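Local coordinates for protein porin (Rhodobacter blasticus, PDB 3PRN) that forms trimeric outer-membrane channels through which small hydrophilic solutes up to about 0.6 kDa diffuse passively, at residues 59-64 with 119-124; 105-110 with 278-283; 149-154 with 160-165. The protein carries 1 engineered substitution. All blocks are in the same frame, centred on the assembly; numbering follows the deposited sequence.

Interaction 1 of 3, residues 59-64 with 119-124. With C8E ((hydroxyethyloxy)tri(ethyloxy)octane), chain C; C8E ((hydroxyethyloxy)tri(ethyloxy)octane), chain B.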
loop_
_atom_site.group_PDB
_atom_site.type_symbol
_atom_site.label_atom_id
_atom_site.label_comp_id
_atom_site.label_asym_id
_atom_site.label_seq_id
_atom_site.Cartn_x
_atom_site.Cartn_y
_atom_site.Cartn_z
ATOM N N ASP A 59 9.750 -9.668 -8.261
ATOM C CA ASP A 59 10.008 -8.452 -7.485
ATOM C C ASP A 59 10.675 -8.775 -6.140
ATOM O O ASP A 59 10.352 -9.722 -5.411
ATOM C CB ASP A 59 8.744 -7.619 -7.109
ATOM C CG ASP A 59 8.314 -6.742 -8.276
ATOM O OD1 ASP A 59 9.038 -6.673 -9.250
ATOM O OD2 ASP A 59 7.197 -6.165 -8.203
ATOM N N ALA A 60 11.617 -7.894 -5.832
ATOM C CA ALA A 60 12.372 -8.041 -4.587
ATOM C C ALA A 60 11.415 -8.020 -3.383
ATOM O O ALA A 60 10.441 -7.257 -3.326
ATOM C CB ALA A 60 13.294 -6.805 -4.487
ATOM N N PHE A 61 11.737 -8.836 -2.402
ATOM C CA PHE A 61 11.053 -9.008 -1.160
ATOM C C PHE A 61 9.691 -9.661 -1.261
ATOM O O PHE A 61 9.017 -9.723 -0.228
ATOM C CB PHE A 61 10.965 -7.668 -0.415
ATOM C CG PHE A 61 12.288 -6.919 -0.385
ATOM C CD1 PHE A 61 13.370 -7.457 0.296
ATOM C CD2 PHE A 61 12.406 -5.710 -1.028
ATOM C CE1 PHE A 61 14.574 -6.753 0.310
ATOM C CE2 PHE A 61 13.603 -5.006 -1.019
ATOM C CZ PHE A 61 14.689 -5.537 -0.345
ATOM N N ALA A 62 9.227 -10.049 -2.453
ATOM C CA ALA A 62 7.907 -10.672 -2.566
ATOM C C ALA A 62 6.865 -9.733 -1.935
ATOM O O ALA A 62 5.945 -10.131 -1.234
ATOM C CB ALA A 62 7.920 -12.092 -1.993
ATOM N N GLY A 63 6.983 -8.426 -2.217
ATOM C CA GLY A 63 6.097 -7.416 -1.662
ATOM C C GLY A 63 5.693 -6.346 -2.698
ATOM O O GLY A 63 6.227 -6.326 -3.814
ATOM N N THR A 64 4.732 -5.531 -2.300
ATOM C CA THR A 64 4.239 -4.506 -3.226
ATOM C C THR A 64 4.144 -3.183 -2.445
ATOM O O THR A 64 3.644 -3.212 -1.279
ATOM C CB THR A 64 2.801 -4.877 -3.677
ATOM O OG1 THR A 64 2.828 -6.222 -4.197
ATOM C CG2 THR A 64 2.251 -3.986 -4.815
ATOM N N SER A 119 6.374 3.319 -12.687
ATOM C CA SER A 119 5.318 2.532 -12.073
ATOM C C SER A 119 5.610 2.066 -10.662
ATOM O O SER A 119 4.617 1.722 -9.981
ATOM C CB SER A 119 4.958 1.301 -12.920
ATOM O OG SER A 119 4.242 1.683 -14.069
ATOM N N LYS A 120 6.854 2.034 -10.236
ATOM C CA LYS A 120 7.237 1.502 -8.962
ATOM C C LYS A 120 8.267 2.360 -8.237
ATOM O O LYS A 120 8.785 3.283 -8.882
ATOM C CB LYS A 120 7.980 0.154 -9.213
ATOM C CG LYS A 120 6.976 -0.881 -9.750
ATOM C CD LYS A 120 7.692 -2.228 -9.826
ATOM C CE LYS A 120 6.736 -3.282 -10.332
ATOM N NZ LYS A 120 7.402 -4.580 -10.582
ATOM N N TYR A 121 8.574 2.016 -7.008
ATOM C CA TYR A 121 9.589 2.704 -6.225
ATOM C C TYR A 121 10.957 2.355 -6.872
ATOM O O TYR A 121 11.036 1.447 -7.720
ATOM C CB TYR A 121 9.521 2.216 -4.777
ATOM C CG TYR A 121 10.080 0.792 -4.598
ATOM C CD1 TYR A 121 11.434 0.537 -4.380
ATOM C CD2 TYR A 121 9.219 -0.282 -4.651
ATOM C CE1 TYR A 121 11.923 -0.745 -4.181
ATOM C CE2 TYR A 121 9.671 -1.581 -4.479
ATOM C CZ TYR A 121 11.017 -1.807 -4.236
ATOM O OH TYR A 121 11.444 -3.128 -4.096
ATOM N N ASP A 122 12.000 3.060 -6.530
ATOM C CA ASP A 122 13.353 2.720 -7.052
ATOM C C ASP A 122 14.310 2.576 -5.869
ATOM O O ASP A 122 14.586 3.589 -5.236
ATOM C CB ASP A 122 13.868 3.824 -7.965
ATOM C CG ASP A 122 15.281 3.504 -8.481
ATOM O OD1 ASP A 122 16.026 2.675 -7.946
ATOM O OD2 ASP A 122 15.650 4.122 -9.493
ATOM N N ALA A 123 14.782 1.370 -5.566
ATOM C CA ALA A 123 15.622 1.196 -4.367
ATOM C C ALA A 123 16.987 1.873 -4.483
ATOM O O ALA A 123 17.557 2.135 -3.423
ATOM C CB ALA A 123 15.830 -0.302 -4.043
ATOM N N SER A 124 17.466 2.204 -5.681
ATOM C CA SER A 124 18.765 2.880 -5.787
ATOM C C SER A 124 18.739 4.276 -5.184
ATOM O O SER A 124 19.820 4.847 -4.903
ATOM C CB SER A 124 19.216 2.985 -7.244
ATOM O OG SER A 124 18.403 3.867 -8.014
HETATM C C1 C8E C . 8.690 3.109 0.791
HETATM C C2 C8E C . 8.191 2.087 -0.120
HETATM C C3 C8E C . 8.865 0.802 0.075
HETATM C C4 C8E C . 9.922 0.757 -0.935
HETATM C C5 C8E C . 11.170 0.577 -0.139
HETATM C C6 C8E C . 11.771 -0.679 -0.444
HETATM C C7 C8E C . 13.134 -0.391 -0.101
HETATM C C8 C8E C . 13.949 -1.617 -0.164
HETATM O O9 C8E C . 15.349 -1.497 -0.468
HETATM C C10 C8E C . 16.180 -1.147 0.626
HETATM C C11 C8E C . 17.599 -1.117 0.112
HETATM O O12 C8E C . 18.001 -2.379 -0.508
HETATM C C13 C8E C . 17.886 -2.540 -1.969
HETATM C C14 C8E C . 16.837 -3.485 -2.632
HETATM O O15 C8E C . 16.930 -4.297 -3.854
HETATM C C16 C8E C . 16.167 -3.749 -4.949
HETATM C C17 C8E C . 14.634 -3.745 -4.867
HETATM O O18 C8E C . 13.688 -3.414 -5.861
HETATM C C19 C8E C . 13.701 -4.022 -7.176
HETATM C C20 C8E C . 12.316 -4.744 -7.644
HETATM O O21 C8E C . 12.568 -6.139 -7.869
HETATM C C1 C8E B . 8.343 -3.723 -1.528
HETATM C C2 C8E B . 7.542 -3.806 -0.314
HETATM C C3 C8E B . 8.242 -3.254 0.846
HETATM C C4 C8E B . 8.843 -4.402 1.525
HETATM C C5 C8E B . 10.299 -4.081 1.550
HETATM C C6 C8E B . 10.744 -3.924 2.896
HETATM C C7 C8E B . 12.136 -4.234 2.733
HETATM C C8 C8E B . 12.870 -3.965 3.981
HETATM O O9 C8E B . 14.054 -4.732 4.262
HETATM C C10 C8E B . 15.233 -4.287 3.615
HETATM C C11 C8E B . 16.355 -5.188 4.072
HETATM O O12 C8E B . 16.499 -5.218 5.526
HETATM C C13 C8E B . 15.843 -6.289 6.299
HETATM C C14 C8E B . 14.624 -6.028 7.236
HETATM O O15 C8E B . 14.254 -6.660 8.510
HETATM C C16 C8E B . 13.134 -7.561 8.383
HETATM C C17 C8E B . 11.744 -6.989 8.068
HETATM O O18 C8E B . 10.493 -7.643 8.053
HETATM C C19 C8E B . 10.013 -8.423 9.175
HETATM C C20 C8E B . 8.555 -7.999 9.770
HETATM O O21 C8E B . 8.708 -7.595 11.138
HETATM O O HOH W 1 9.791 -5.106 -4.710
#
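Lys120 NZ is gripped by two carboxylates, that of Asp59 across the contact and that of Asp56, at the end of strand 46-56. Asp59 and Lys120 reach toward each other from opposite directions, and NZ lies 2.9 Å from Asp59 OD2 in a salt bridge that uses the syn lone pair; the second bond of this pair, NZ to OD1, is weak. Because the lysine is extended beyond CG, its chain carries the ammonium group across to the other loop. Asp59 OD2 also accepts from the backbone N of Asp56, a second bond that fixes the carboxylate, and two acids around one amine would probably stabilise its positive charge. The loops belong to different parts of a porin barrel: 59-64 follows strand 46-56, whereas 119-124 lies late in the long segment before strand 131-138. Both lie at the trimer interface, where Phe61 packs on Ala123 of the second subunit and Tyr121 on Gly63 of the third. Tyr121, with CG between the backbone N and carbonyl carbon (chi1 73°), presents its OH at the edge of the Phe61 ring, 4.1 Å from Phe61 CD2. A water in the plane of the tyrosine ring joins that OH to Ala60 O, each oxygen 2.6 Å from the water. Detergent fills in around the aromatics: C4 of the chain C molecule lies over one tyrosine face, offset toward the rim, and C7 of the chain B molecule sits above the centre of Phe61. The chain C molecule also accepts from Ala60 N at O21, 2.9 Å away in a nearly straight bond (160°). A leucine in place of Tyr121 would probably leave the water without its second protein partner and open a gap beside Phe61 CD2.

Interaction 2 of 3, residues 105-110 with 278-283. With C8E ((hydroxyethyloxy)tri(ethyloxy)octane), chain D.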
loop_
_atom_site.group_PDB
_atom_site.type_symbol
_atom_site.label_atom_id
_atom_site.label_comp_id
_atom_site.label_asym_id
_atom_site.label_seq_id
_atom_site.Cartn_x
_atom_site.Cartn_y
_atom_site.Cartn_z
ATOM N N SER A 105 4.844 -6.524 -25.814
ATOM C CA SER A 105 6.272 -6.300 -26.099
ATOM C C SER A 105 6.533 -6.365 -27.622
ATOM O O SER A 105 5.776 -6.943 -28.422
ATOM C CB SER A 105 7.126 -7.359 -25.407
ATOM O OG SER A 105 6.841 -8.634 -25.954
ATOM N N SER A 106 7.631 -5.699 -28.018
ATOM C CA SER A 106 8.038 -5.655 -29.406
ATOM C C SER A 106 9.482 -5.128 -29.485
ATOM O O SER A 106 9.788 -4.066 -28.926
ATOM C CB SER A 106 7.142 -4.690 -30.231
ATOM O OG SER A 106 7.638 -4.518 -31.554
ATOM N N PHE A 107 10.273 -5.864 -30.283
ATOM C CA PHE A 107 11.629 -5.358 -30.615
ATOM C C PHE A 107 11.481 -4.128 -31.514
ATOM O O PHE A 107 12.435 -3.328 -31.619
ATOM C CB PHE A 107 12.424 -6.460 -31.323
ATOM C CG PHE A 107 12.798 -7.591 -30.399
ATOM C CD1 PHE A 107 13.720 -7.319 -29.364
ATOM C CD2 PHE A 107 12.318 -8.872 -30.551
ATOM C CE1 PHE A 107 14.119 -8.337 -28.487
ATOM C CE2 PHE A 107 12.736 -9.870 -29.680
ATOM C CZ PHE A 107 13.638 -9.609 -28.659
ATOM N N GLY A 108 10.329 -3.941 -32.136
ATOM C CA GLY A 108 10.121 -2.777 -32.998
ATOM C C GLY A 108 9.821 -1.493 -32.241
ATOM O O GLY A 108 9.678 -0.438 -32.893
ATOM N N ASP A 109 9.731 -1.542 -30.895
ATOM C CA ASP A 109 9.577 -0.312 -30.111
ATOM C C ASP A 109 10.938 0.418 -30.165
ATOM O O ASP A 109 11.981 -0.232 -30.409
ATOM C CB ASP A 109 9.326 -0.712 -28.652
ATOM C CG ASP A 109 7.873 -1.056 -28.352
ATOM O OD1 ASP A 109 6.949 -0.880 -29.193
ATOM O OD2 ASP A 109 7.632 -1.504 -27.193
ATOM N N ALA A 110 10.991 1.697 -29.954
ATOM C CA ALA A 110 12.202 2.495 -29.982
ATOM C C ALA A 110 13.291 1.909 -29.084
ATOM O O ALA A 110 13.038 1.548 -27.921
ATOM C CB ALA A 110 11.874 3.896 -29.505
ATOM N N GLU A 278 17.825 -13.334 -30.561
ATOM C CA GLU A 278 17.115 -13.911 -29.422
ATOM C C GLU A 278 15.721 -14.374 -29.881
ATOM O O GLU A 278 15.057 -13.701 -30.682
ATOM C CB GLU A 278 16.734 -12.802 -28.409
ATOM C CG GLU A 278 17.885 -11.885 -28.036
ATOM C CD GLU A 278 17.869 -10.609 -28.857
ATOM O OE1 GLU A 278 17.862 -10.690 -30.141
ATOM O OE2 GLU A 278 17.856 -9.466 -28.271
ATOM N N THR A 279 15.271 -15.498 -29.374
ATOM C CA THR A 279 13.911 -15.985 -29.669
ATOM C C THR A 279 13.088 -15.925 -28.360
ATOM O O THR A 279 13.515 -16.383 -27.316
ATOM C CB THR A 279 13.938 -17.414 -30.194
ATOM O OG1 THR A 279 14.789 -17.490 -31.326
ATOM C CG2 THR A 279 12.551 -17.902 -30.619
ATOM N N VAL A 280 11.933 -15.263 -28.465
ATOM C CA VAL A 280 11.075 -15.126 -27.291
ATOM C C VAL A 280 9.639 -15.501 -27.681
ATOM O O VAL A 280 9.245 -15.308 -28.852
ATOM C CB VAL A 280 11.102 -13.735 -26.650
ATOM C CG1 VAL A 280 12.540 -13.376 -26.236
ATOM C CG2 VAL A 280 10.580 -12.630 -27.547
ATOM N N ALA A 281 8.882 -16.058 -26.759
ATOM C CA ALA A 281 7.487 -16.357 -27.034
ATOM C C ALA A 281 6.665 -16.145 -25.738
ATOM O O ALA A 281 7.208 -16.326 -24.638
ATOM C CB ALA A 281 7.278 -17.794 -27.512
ATOM N N ASP A 282 5.357 -15.946 -25.915
ATOM C CA ASP A 282 4.522 -15.834 -24.712
ATOM C C ASP A 282 3.085 -16.220 -25.043
ATOM O O ASP A 282 2.681 -16.181 -26.222
ATOM C CB ASP A 282 4.604 -14.364 -24.217
ATOM C CG ASP A 282 3.895 -13.420 -25.169
ATOM O OD1 ASP A 282 2.637 -13.428 -25.195
ATOM O OD2 ASP A 282 4.506 -12.652 -25.933
ATOM N N VAL A 283 2.314 -16.622 -24.069
ATOM C CA VAL A 283 0.884 -16.858 -24.195
ATOM C C VAL A 283 0.295 -16.613 -22.793
ATOM O O VAL A 283 0.790 -17.167 -21.811
ATOM C CB VAL A 283 0.519 -18.250 -24.747
ATOM C CG1 VAL A 283 0.925 -19.396 -23.858
ATOM C CG2 VAL A 283 -0.999 -18.321 -25.012
HETATM C C1 C8E D . 6.059 -23.986 -23.550
HETATM C C2 C8E D . 6.799 -22.793 -24.023
HETATM C C3 C8E D . 6.128 -22.119 -25.112
HETATM C C4 C8E D . 5.178 -21.164 -24.479
HETATM C C5 C8E D . 4.986 -20.163 -25.558
HETATM C C6 C8E D . 3.610 -20.202 -25.985
HETATM C C7 C8E D . 3.717 -19.710 -27.352
HETATM C C8 C8E D . 2.365 -19.831 -27.968
HETATM O O9 C8E D . 1.917 -18.854 -28.912
HETATM C C10 C8E D . 2.467 -18.940 -30.224
HETATM C C11 C8E D . 2.258 -17.603 -30.875
HETATM O O12 C8E D . 0.882 -17.470 -31.352
HETATM C C13 C8E D . 0.795 -16.891 -32.674
HETATM C C14 C8E D . 0.151 -17.543 -33.939
HETATM O O15 C8E D . 0.263 -16.976 -35.294
HETATM C C16 C8E D . -1.035 -16.533 -35.770
HETATM C C17 C8E D . -1.873 -17.616 -36.458
HETATM O O18 C8E D . -2.962 -17.451 -37.384
HETATM C C19 C8E D . -4.094 -16.626 -37.013
HETATM C C20 C8E D . -5.432 -17.155 -36.339
HETATM O O21 C8E D . -5.223 -17.626 -34.983
HETATM O O HOH W 2 4.452 -9.928 -25.059
#
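The Phe107 ring meets Glu278 and Val280 obliquely, neither squarely over a face nor in its plane, through the two carbons that flank CZ. Phe107 CE1 lies 3.9 Å from Glu278 OE2, and the ring and carboxylate planes are turned 40° apart; CE2 touches Val280 CG2 at 4.1 Å. The setting is the 16-stranded porin barrel. Residues 105-110 belong to the long segment between strands 78-83 and 131-138, consistent with the loop that in porins folds inward to narrow the pore, while 278-283 enters the last strand, 279-288. Phe107 and Val280 approach from opposite directions, an apolar touch from loop to wall, and Phe275 adds a further neighbour to the phenylalanine. Glu278 bends at its second torsion (chi2 97°), which turns the carboxylate back toward the ring; its OE1 is held by the backbone N of Ala276. On the same strand, Ala281 and Val283 bear on a bound detergent molecule instead, with Val283 CG1 3.5 Å from its C6. A water links Ser105 OG to Asp282 OD2 in one conformer of the aspartate; as a second conformer is modelled, the bridge is less certain. The loop holds its own shape by a type I turn, in which Asp109 N donates to Ser106 O at 3.2 Å. Within the turn, Ser106 OG, also bonded to Ser98 OG, accepts from Gly108 N at 2.8 Å, forming an ST turn.

Interaction 3 of 3, residues 149-154 with 160-165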
loop_
_atom_site.group_PDB
_atom_site.type_symbol
_atom_site.label_atom_id
_atom_site.label_comp_id
_atom_site.label_asym_id
_atom_site.label_seq_id
_atom_site.Cartn_x
_atom_site.Cartn_y
_atom_site.Cartn_z
ATOM N N VAL A 149 11.399 17.256 -17.351
ATOM C CA VAL A 149 11.690 16.439 -16.171
ATOM C C VAL A 149 13.030 16.842 -15.588
ATOM O O VAL A 149 14.053 16.896 -16.286
ATOM C CB VAL A 149 11.724 14.940 -16.544
ATOM C CG1 VAL A 149 12.083 14.104 -15.312
ATOM C CG2 VAL A 149 10.424 14.440 -17.135
ATOM N N ASP A 150 13.041 17.176 -14.313
ATOM C CA ASP A 150 14.323 17.475 -13.626
ATOM C C ASP A 150 14.560 16.276 -12.731
ATOM O O ASP A 150 13.778 16.033 -11.794
ATOM C CB ASP A 150 14.092 18.756 -12.853
ATOM C CG ASP A 150 15.333 19.221 -12.092
ATOM O OD1 ASP A 150 16.242 18.427 -11.898
ATOM O OD2 ASP A 150 15.312 20.386 -11.636
ATOM N N PRO A 151 15.595 15.499 -12.940
ATOM C CA PRO A 151 15.848 14.309 -12.131
ATOM C C PRO A 151 16.266 14.567 -10.727
ATOM O O PRO A 151 16.253 13.662 -9.845
ATOM C CB PRO A 151 16.889 13.561 -12.926
ATOM C CG PRO A 151 17.517 14.539 -13.866
ATOM C CD PRO A 151 16.567 15.689 -14.041
ATOM N N ASP A 152 16.670 15.795 -10.384
ATOM C CA ASP A 152 16.990 16.086 -8.997
ATOM C C ASP A 152 16.704 17.572 -8.794
ATOM O O ASP A 152 17.618 18.431 -8.905
ATOM C CB ASP A 152 18.436 15.764 -8.592
ATOM C CG ASP A 152 18.636 15.922 -7.089
ATOM O OD1 ASP A 152 17.950 16.686 -6.365
ATOM O OD2 ASP A 152 19.565 15.267 -6.575
ATOM N N GLN A 153 15.453 17.866 -8.464
ATOM C CA GLN A 153 15.001 19.233 -8.319
ATOM C C GLN A 153 15.575 20.000 -7.151
ATOM O O GLN A 153 15.392 21.235 -7.100
ATOM C CB GLN A 153 13.444 19.277 -8.263
ATOM C CG GLN A 153 12.918 18.884 -6.858
ATOM C CD GLN A 153 11.490 19.412 -6.656
ATOM O OE1 GLN A 153 11.096 20.414 -7.268
ATOM N NE2 GLN A 153 10.731 18.758 -5.784
ATOM N N THR A 154 16.198 19.407 -6.173
ATOM C CA THR A 154 16.676 20.168 -5.035
ATOM C C THR A 154 18.065 20.759 -5.353
ATOM O O THR A 154 18.445 21.751 -4.731
ATOM C CB THR A 154 16.829 19.287 -3.773
ATOM O OG1 THR A 154 17.763 18.273 -4.140
ATOM C CG2 THR A 154 15.522 18.612 -3.375
ATOM N N VAL A 160 22.489 19.845 -13.145
ATOM C CA VAL A 160 21.865 18.554 -13.526
ATOM C C VAL A 160 21.360 18.639 -14.949
ATOM O O VAL A 160 21.129 19.731 -15.476
ATOM C CB VAL A 160 20.727 18.148 -12.555
ATOM C CG1 VAL A 160 21.308 17.977 -11.145
ATOM C CG2 VAL A 160 19.623 19.153 -12.482
ATOM N N THR A 161 21.176 17.541 -15.622
ATOM C CA THR A 161 20.666 17.597 -16.992
ATOM C C THR A 161 19.159 17.370 -16.965
ATOM O O THR A 161 18.744 16.313 -16.506
ATOM C CB THR A 161 21.299 16.439 -17.807
ATOM O OG1 THR A 161 22.719 16.529 -17.649
ATOM C CG2 THR A 161 20.885 16.443 -19.247
ATOM N N GLU A 162 18.386 18.292 -17.449
ATOM C CA GLU A 162 16.928 18.116 -17.457
ATOM C C GLU A 162 16.491 17.629 -18.831
ATOM O O GLU A 162 17.168 17.935 -19.805
ATOM C CB GLU A 162 16.233 19.450 -17.130
ATOM C CG GLU A 162 16.511 19.843 -15.677
ATOM C CD GLU A 162 17.682 20.796 -15.559
ATOM O OE1 GLU A 162 18.073 21.453 -16.548
ATOM O OE2 GLU A 162 18.265 20.903 -14.450
ATOM N N GLU A 163 15.387 16.885 -18.907
ATOM C CA GLU A 163 14.891 16.367 -20.157
ATOM C C GLU A 163 13.699 17.201 -20.618
ATOM O O GLU A 163 12.753 17.440 -19.866
ATOM C CB GLU A 163 14.458 14.908 -19.982
ATOM C CG GLU A 163 13.816 14.335 -21.235
ATOM C CD GLU A 163 13.103 13.025 -20.958
ATOM O OE1 GLU A 163 11.866 13.034 -20.608
ATOM O OE2 GLU A 163 13.744 11.915 -21.067
ATOM N N PHE A 164 13.755 17.659 -21.854
ATOM C CA PHE A 164 12.634 18.420 -22.421
ATOM C C PHE A 164 12.099 17.683 -23.636
ATOM O O PHE A 164 12.851 17.303 -24.543
ATOM C CB PHE A 164 13.042 19.832 -22.825
ATOM C CG PHE A 164 11.863 20.573 -23.451
ATOM C CD1 PHE A 164 10.786 20.977 -22.651
ATOM C CD2 PHE A 164 11.850 20.826 -24.824
ATOM C CE1 PHE A 164 9.691 21.629 -23.231
ATOM C CE2 PHE A 164 10.754 21.474 -25.405
ATOM C CZ PHE A 164 9.674 21.874 -24.609
ATOM N N GLY A 165 10.799 17.486 -23.640
ATOM C CA GLY A 165 10.165 16.724 -24.711
ATOM C C GLY A 165 8.985 17.446 -25.326
ATOM O O GLY A 165 8.162 18.078 -24.637
#
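Val149 and Glu163 form an antiparallel hydrogen-bonded pair, each backbone N donating to the other's O at 2.9 Å and both bonds lying in the carbonyl plane. Their side chains run side by side on one face of the sheet, where Val149 CG2 comes 4.0 Å from Glu163 OE1. The other oxygen, OE2, accepts from the backbone N of Gly186 and of Phe115, so the glutamate ties the barrel wall to the long loop before strand 131-138. This is the end of a beta hairpin: strands 142-150 and 163-171 are neighbours in the porin barrel. Next to the pair, Asp150 and Glu162 also lie alongside each other, carboxylate planes 76° apart; Asp150 OD1 and Glu162 OE2 are 4.1 Å apart, a closeness of like charges that may raise their pKa values. With CG opposite the backbone N (chi1 -179°), Asp150 OD1 faces Val160 CG2 and takes Asp152 N in an Asx turn. Pro151 CD packs 3.3 Å from Thr161 O, a buried carbonyl with no hydrogen-bond partner. A second Asx turn follows, in which Asp152 OD1 accepts from both Thr154 N and, through its syn lone pair, Thr154 OG1 at 2.7 Å.

In the fold
From the N terminus, residues 59-64 come first, in the loop after strand 46-56, and interaction 1 closes when the chain returns at 119-124. Before that return, 105-110 opens interaction 2, which waits until the final strand, at 278-283, for its partner; these two closures therefore cross. Interaction 3 follows interaction 1 in series and closes a short hairpin loop, nested within the much larger loop of interaction 2. Interactions 1 and 2 tie the long loop before strand 131-138 to the loop after strand 46-56 and to the last barrel strand, while interaction 3 joins neighbouring strands 142-150 and 163-171. Interactions 2 and 3 lie on opposite sides of the chain's centre, whereas 1 and 3 both touch the third subunit.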